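Local coordinates for protein putative mandelate racemase (Bordetella bronchiseptica, PDB 3OZY) that is of unknown function but belongs to the enolase superfamily, binds magnesium and probably acts on an acid-sugar-like carboxylate substrate, at residues 34-39 / 59-64; 91-96 / 102-107. All coordinates share one frame; numbering follows the deposited sequence.

Interaction 1: residues 34-39 / 59-64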
loop_
_atom_site.group_PDB
_atom_site.type_symbol
_atom_site.label_atom_id
_atom_site.label_comp_id
_atom_site.label_asym_id
_atom_site.label_seq_id
_atom_site.Cartn_x
_atom_site.Cartn_y
_atom_site.Cartn_z
ATOM N N GLN A 34 4.508 18.206 -9.526
ATOM C CA GLN A 34 5.585 17.969 -8.580
ATOM C C GLN A 34 6.272 16.640 -8.848
ATOM O O GLN A 34 5.750 15.783 -9.569
ATOM C CB GLN A 34 5.032 17.971 -7.152
ATOM C CG GLN A 34 4.274 19.253 -6.809
ATOM C CD GLN A 34 3.899 19.368 -5.341
ATOM O OE1 GLN A 34 3.695 18.371 -4.641
ATOM N NE2 GLN A 34 3.793 20.600 -4.867
ATOM N N MET A 35 7.442 16.474 -8.240
ATOM C CA MET A 35 8.152 15.203 -8.293
ATOM C C MET A 35 9.232 15.180 -7.237
ATOM O O MET A 35 9.611 16.217 -6.676
ATOM C CB MET A 35 8.819 15.001 -9.656
ATOM C CG MET A 35 10.008 15.933 -9.901
ATOM S SD MET A 35 10.785 15.719 -11.514
ATOM C CE MET A 35 11.517 14.096 -11.301
ATOM N N ILE A 36 9.706 13.974 -6.956
ATOM C CA ILE A 36 11.001 13.781 -6.329
ATOM C C ILE A 36 11.997 13.394 -7.409
ATOM O O ILE A 36 11.753 12.470 -8.185
ATOM C CB ILE A 36 10.961 12.625 -5.310
ATOM C CG1 ILE A 36 10.171 13.017 -4.066
ATOM C CG2 ILE A 36 12.382 12.189 -4.940
ATOM C CD1 ILE A 36 10.861 14.052 -3.185
ATOM N N LEU A 37 13.121 14.104 -7.461
ATOM C CA LEU A 37 14.251 13.693 -8.272
ATOM C C LEU A 37 15.192 12.900 -7.376
ATOM O O LEU A 37 15.811 13.461 -6.469
ATOM C CB LEU A 37 14.971 14.914 -8.866
ATOM C CG LEU A 37 16.232 14.603 -9.672
ATOM C CD1 LEU A 37 15.904 13.777 -10.892
ATOM C CD2 LEU A 37 16.949 15.893 -10.084
ATOM N N VAL A 38 15.260 11.591 -7.601
ATOM C CA VAL A 38 16.156 10.735 -6.838
ATOM C C VAL A 38 17.559 10.864 -7.405
ATOM O O VAL A 38 17.738 10.921 -8.621
ATOM C CB VAL A 38 15.711 9.260 -6.915
ATOM C CG1 VAL A 38 16.679 8.356 -6.136
ATOM C CG2 VAL A 38 14.285 9.113 -6.389
ATOM N N GLU A 39 18.546 10.919 -6.514
ATOM C CA GLU A 39 19.946 10.956 -6.911
ATOM C C GLU A 39 20.723 9.937 -6.086
ATOM O O GLU A 39 20.799 10.050 -4.863
ATOM C CB GLU A 39 20.514 12.365 -6.707
ATOM C CG GLU A 39 21.943 12.528 -7.201
ATOM C CD GLU A 39 22.542 13.882 -6.857
ATOM O OE1 GLU A 39 21.811 14.763 -6.363
ATOM O OE2 GLU A 39 23.754 14.064 -7.079
ATOM N N ALA A 59 7.051 15.015 1.052
ATOM C CA ALA A 59 7.764 14.738 2.303
ATOM C C ALA A 59 7.724 13.245 2.628
ATOM O O ALA A 59 8.727 12.674 3.064
ATOM C CB ALA A 59 7.199 15.560 3.444
ATOM N N VAL A 60 6.574 12.606 2.409
ATOM C CA VAL A 60 6.484 11.155 2.588
ATOM C C VAL A 60 7.489 10.441 1.682
ATOM O O VAL A 60 8.248 9.585 2.140
ATOM C CB VAL A 60 5.059 10.640 2.316
ATOM C CG1 VAL A 60 5.034 9.117 2.239
ATOM C CG2 VAL A 60 4.107 11.133 3.390
ATOM N N LEU A 61 7.520 10.802 0.403
ATOM C CA LEU A 61 8.470 10.202 -0.521
ATOM C C LEU A 61 9.919 10.439 -0.110
ATOM O O LEU A 61 10.742 9.516 -0.135
ATOM C CB LEU A 61 8.248 10.740 -1.931
ATOM C CG LEU A 61 7.064 10.176 -2.726
ATOM C CD1 LEU A 61 6.865 10.979 -3.999
ATOM C CD2 LEU A 61 7.264 8.703 -3.067
ATOM N N LYS A 62 10.244 11.682 0.226
ATOM C CA LYS A 62 11.615 12.022 0.590
ATOM C C LYS A 62 12.090 11.211 1.791
ATOM O O LYS A 62 13.200 10.666 1.790
ATOM C CB LYS A 62 11.736 13.520 0.872
ATOM C CG LYS A 62 13.136 13.969 1.269
ATOM C CD LYS A 62 13.147 15.484 1.490
ATOM C CE LYS A 62 14.531 16.018 1.840
ATOM N NZ LYS A 62 15.487 15.951 0.699
ATOM N N ARG A 63 11.249 11.138 2.814
ATOM C CA ARG A 63 11.572 10.366 4.010
ATOM C C ARG A 63 11.736 8.883 3.686
ATOM O O ARG A 63 12.696 8.245 4.123
ATOM C CB ARG A 63 10.486 10.558 5.070
ATOM C CG ARG A 63 10.663 9.731 6.332
ATOM C CD ARG A 63 11.853 10.174 7.177
ATOM N NE ARG A 63 12.043 9.194 8.245
ATOM C CZ ARG A 63 13.018 9.227 9.150
ATOM N NH1 ARG A 63 13.913 10.207 9.148
ATOM N NH2 ARG A 63 13.091 8.266 10.060
ATOM N N ALA A 64 10.800 8.317 2.929
ATOM C CA ALA A 64 10.896 6.904 2.584
ATOM C C ALA A 64 12.175 6.607 1.811
ATOM O O ALA A 64 12.839 5.601 2.047
ATOM C CB ALA A 64 9.684 6.477 1.777
#

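Interaction 2: residues 91-96 / 102-107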
loop_
_atom_site.group_PDB
_atom_site.type_symbol
_atom_site.label_atom_id
_atom_site.label_comp_id
_atom_site.label_asym_id
_atom_site.label_seq_id
_atom_site.Cartn_x
_atom_site.Cartn_y
_atom_site.Cartn_z
ATOM N N GLY A 91 13.343 -6.430 3.458
ATOM C CA GLY A 91 13.954 -5.874 4.652
ATOM C C GLY A 91 13.122 -4.785 5.294
ATOM O O GLY A 91 13.048 -4.708 6.522
ATOM N N GLU A 92 12.480 -3.955 4.472
ATOM C CA GLU A 92 11.746 -2.784 4.966
ATOM C C GLU A 92 10.365 -2.550 4.368
ATOM O O GLU A 92 9.396 -2.372 5.093
ATOM C CB GLU A 92 12.545 -1.495 4.716
ATOM C CG GLU A 92 13.665 -1.234 5.703
ATOM C CD GLU A 92 13.186 -0.634 7.017
ATOM O OE1 GLU A 92 11.963 -0.527 7.243
ATOM O OE2 GLU A 92 14.055 -0.259 7.832
ATOM N N VAL A 93 10.290 -2.465 3.043
ATOM C CA VAL A 93 9.153 -1.787 2.420
ATOM C C VAL A 93 7.825 -2.539 2.515
ATOM O O VAL A 93 6.809 -1.948 2.886
ATOM C CB VAL A 93 9.473 -1.386 0.963
ATOM C CG1 VAL A 93 8.233 -0.845 0.261
ATOM C CG2 VAL A 93 10.600 -0.355 0.936
ATOM N N SER A 94 7.819 -3.831 2.202
ATOM C CA SER A 94 6.564 -4.571 2.211
ATOM C C SER A 94 5.856 -4.464 3.565
ATOM O O SER A 94 4.724 -3.997 3.660
ATOM C CB SER A 94 6.795 -6.037 1.853
ATOM O OG SER A 94 5.556 -6.735 1.863
ATOM N N ARG A 95 6.541 -4.870 4.629
ATOM C CA ARG A 95 5.923 -4.835 5.948
ATOM C C ARG A 95 5.794 -3.425 6.506
ATOM O O ARG A 95 4.759 -3.071 7.069
ATOM C CB ARG A 95 6.701 -5.692 6.950
ATOM C CG ARG A 95 6.673 -7.184 6.669
ATOM C CD ARG A 95 7.356 -7.951 7.816
ATOM N NE ARG A 95 7.528 -9.377 7.514
ATOM C CZ ARG A 95 8.545 -9.884 6.820
ATOM N NH1 ARG A 95 9.510 -9.098 6.359
ATOM N NH2 ARG A 95 8.604 -11.190 6.594
ATOM N N ASN A 96 6.841 -2.622 6.366
ATOM C CA ASN A 96 6.920 -1.381 7.133
ATOM C C ASN A 96 6.408 -0.144 6.396
ATOM O O ASN A 96 6.275 0.922 6.998
ATOM C CB ASN A 96 8.340 -1.154 7.685
ATOM C CG ASN A 96 8.851 -2.330 8.515
ATOM O OD1 ASN A 96 8.078 -3.127 9.040
ATOM N ND2 ASN A 96 10.171 -2.442 8.618
ATOM N N VAL A 102 2.790 3.733 -1.397
ATOM C CA VAL A 102 3.757 4.777 -1.704
ATOM C C VAL A 102 5.208 4.306 -1.489
ATOM O O VAL A 102 6.125 4.818 -2.132
ATOM C CB VAL A 102 3.453 6.060 -0.882
ATOM C CG1 VAL A 102 3.581 5.798 0.617
ATOM C CG2 VAL A 102 4.322 7.223 -1.326
ATOM N N GLY A 103 5.425 3.339 -0.593
ATOM C CA GLY A 103 6.759 2.787 -0.421
ATOM C C GLY A 103 7.239 2.035 -1.656
ATOM O O GLY A 103 8.432 2.030 -1.972
ATOM N N ILE A 104 6.313 1.385 -2.352
ATOM C CA ILE A 104 6.649 0.713 -3.606
ATOM C C ILE A 104 6.998 1.739 -4.696
ATOM O O ILE A 104 7.934 1.528 -5.470
ATOM C CB ILE A 104 5.506 -0.230 -4.068
ATOM C CG1 ILE A 104 5.160 -1.259 -2.971
ATOM C CG2 ILE A 104 5.870 -0.909 -5.388
ATOM C CD1 ILE A 104 6.255 -2.320 -2.728
ATOM N N ALA A 105 6.262 2.853 -4.736
ATOM C CA ALA A 105 6.618 3.940 -5.645
ATOM C C ALA A 105 8.007 4.487 -5.301
ATOM O O ALA A 105 8.841 4.681 -6.181
ATOM C CB ALA A 105 5.560 5.047 -5.610
ATOM N N ALA A 106 8.266 4.701 -4.015
ATOM C CA ALA A 106 9.594 5.136 -3.571
ATOM C C ALA A 106 10.702 4.185 -4.048
ATOM O O ALA A 106 11.724 4.622 -4.588
ATOM C CB ALA A 106 9.622 5.294 -2.039
ATOM N N MET A 107 10.486 2.883 -3.872
ATOM C CA MET A 107 11.440 1.873 -4.345
ATOM C C MET A 107 11.661 2.007 -5.837
ATOM O O MET A 107 12.760 1.765 -6.350
ATOM C CB MET A 107 10.907 0.452 -4.118
ATOM C CG MET A 107 10.999 -0.080 -2.722
ATOM S SD MET A 107 10.569 -1.831 -2.732
ATOM C CE MET A 107 11.954 -2.540 -3.633
#

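Interaction 1: residues 34-39 / 59-64
Ile36, on strand 32-42, and Leu61, on helix 58-73, make the closest approach: CG1 of Ile36 lies 3.7 Å from CB of Leu61. The same methylene is 3.9 Å from Leu61 CD1, so it sits against both the root and one branch tip of the leucine. The two side chains run in opposite senses and slide past each other, which brings flank against flank. The remaining cross-contact is looser, with Ile36 CD1 4.2 Å from Lys62 CB where the isoleucine crosses the lysine chain at about a right angle. Torsions account for this division of labour. In Ile36 the CG1 branch stands anti to the carbonyl carbon (chi1 -72°) and carries the ethyl arm to the helix. In Lys62 CG is instead anti to the backbone N (chi1 180°), and the chain stays extended until it bends at chi4, so its root touches Ile36 while its amine leads off elsewhere.

That amine hydrogen-bonds to Ala10 O of strand 5-16 and forms a salt bridge with Glu66 one turn further along the helix. Ile36 itself is flanked by Ala10 and Ala12 of the neighbouring strand and by Leu58 and Ile65 of helix 58-73. On another side of the helix, Arg63 forms a salt bridge with Asp57 of the second subunit.

With 122 Å² buried between the segments and no hydrogen bond across them, the strand-helix interface rests here on dispersion and exclusion of water. It packs helix 58-73 on the three-stranded antiparallel sheet of the enolase-type N-terminal domain, while the lysine's polar bonds add a link from helix 58-73 to strand 5-16.

Interaction 2: residues 91-96 / 102-107
Val93 and Gly103 are the nearest CA pair, 5.9 Å apart, where the axes of the short segments 91-96 and 102-107 pass at 9.2 Å with an antiparallel angle of 158°. Val93 carries the contact, meeting Gly103, Ile104 and Met107. Its CG1, anti to the backbone N (chi1 173°), presses on the peptide of Gly103, 3.6 Å from the carbonyl C. Gly103 has no side chain, and the methyl rests directly on its peptide, also 3.6 Å from its O. CG1 also meets the end of Ile104, at 3.9 Å from CD1. The other methyl turns to Met107: Val93 CG2 lies 3.7 Å from Met107 CG. With CG anti to the carbonyl carbon (chi1 -78°) and the chain extended at chi2, the methionine sulfur comes alongside the valine, SD being 3.9 Å from Val93 CB.

Away from this face, Asn96 ND2 gives Glu92 OE1 a nearly straight 3.0 Å bond within the helix. Glu92 OE1 lies in the amide plane of Asn96, whereas the amide approaches from above the carboxylate plane. Arg95 reaches Asn203 and His385 of the second subunit, while Val88 and Trp85, earlier on helix 81-97, also pack on Met107.

Two helices joined by a short turn and packed antiparallel through apolar side chains form a helical hairpin, here part of the helical bundle of the enolase-superfamily N-terminal domain.

From the N terminus, strand 32-42 comes first and helix 58-73 returns to it, so interaction 1 closes a loop of 19 intervening residues that includes strand 48-50. Only afterwards does helix 81-97 run into helix 102-122, where interaction 2 closes a much shorter, five-residue connection. The two closures are therefore in series, neither nesting nor crossing. Their centres lie 13 Å apart, and helices 58-73 and 102-122 join them directly: Leu61 CD2 is 3.7 Å from Val102 CG2, and Ala64 CB is 4.0 Å from Ala106 CB. Helix 58-73 thus lies between strand 32-42 and the N-terminal end of helix 102-122, tying sheet and hairpin together within one N-terminal domain, and both contacts border the second subunit.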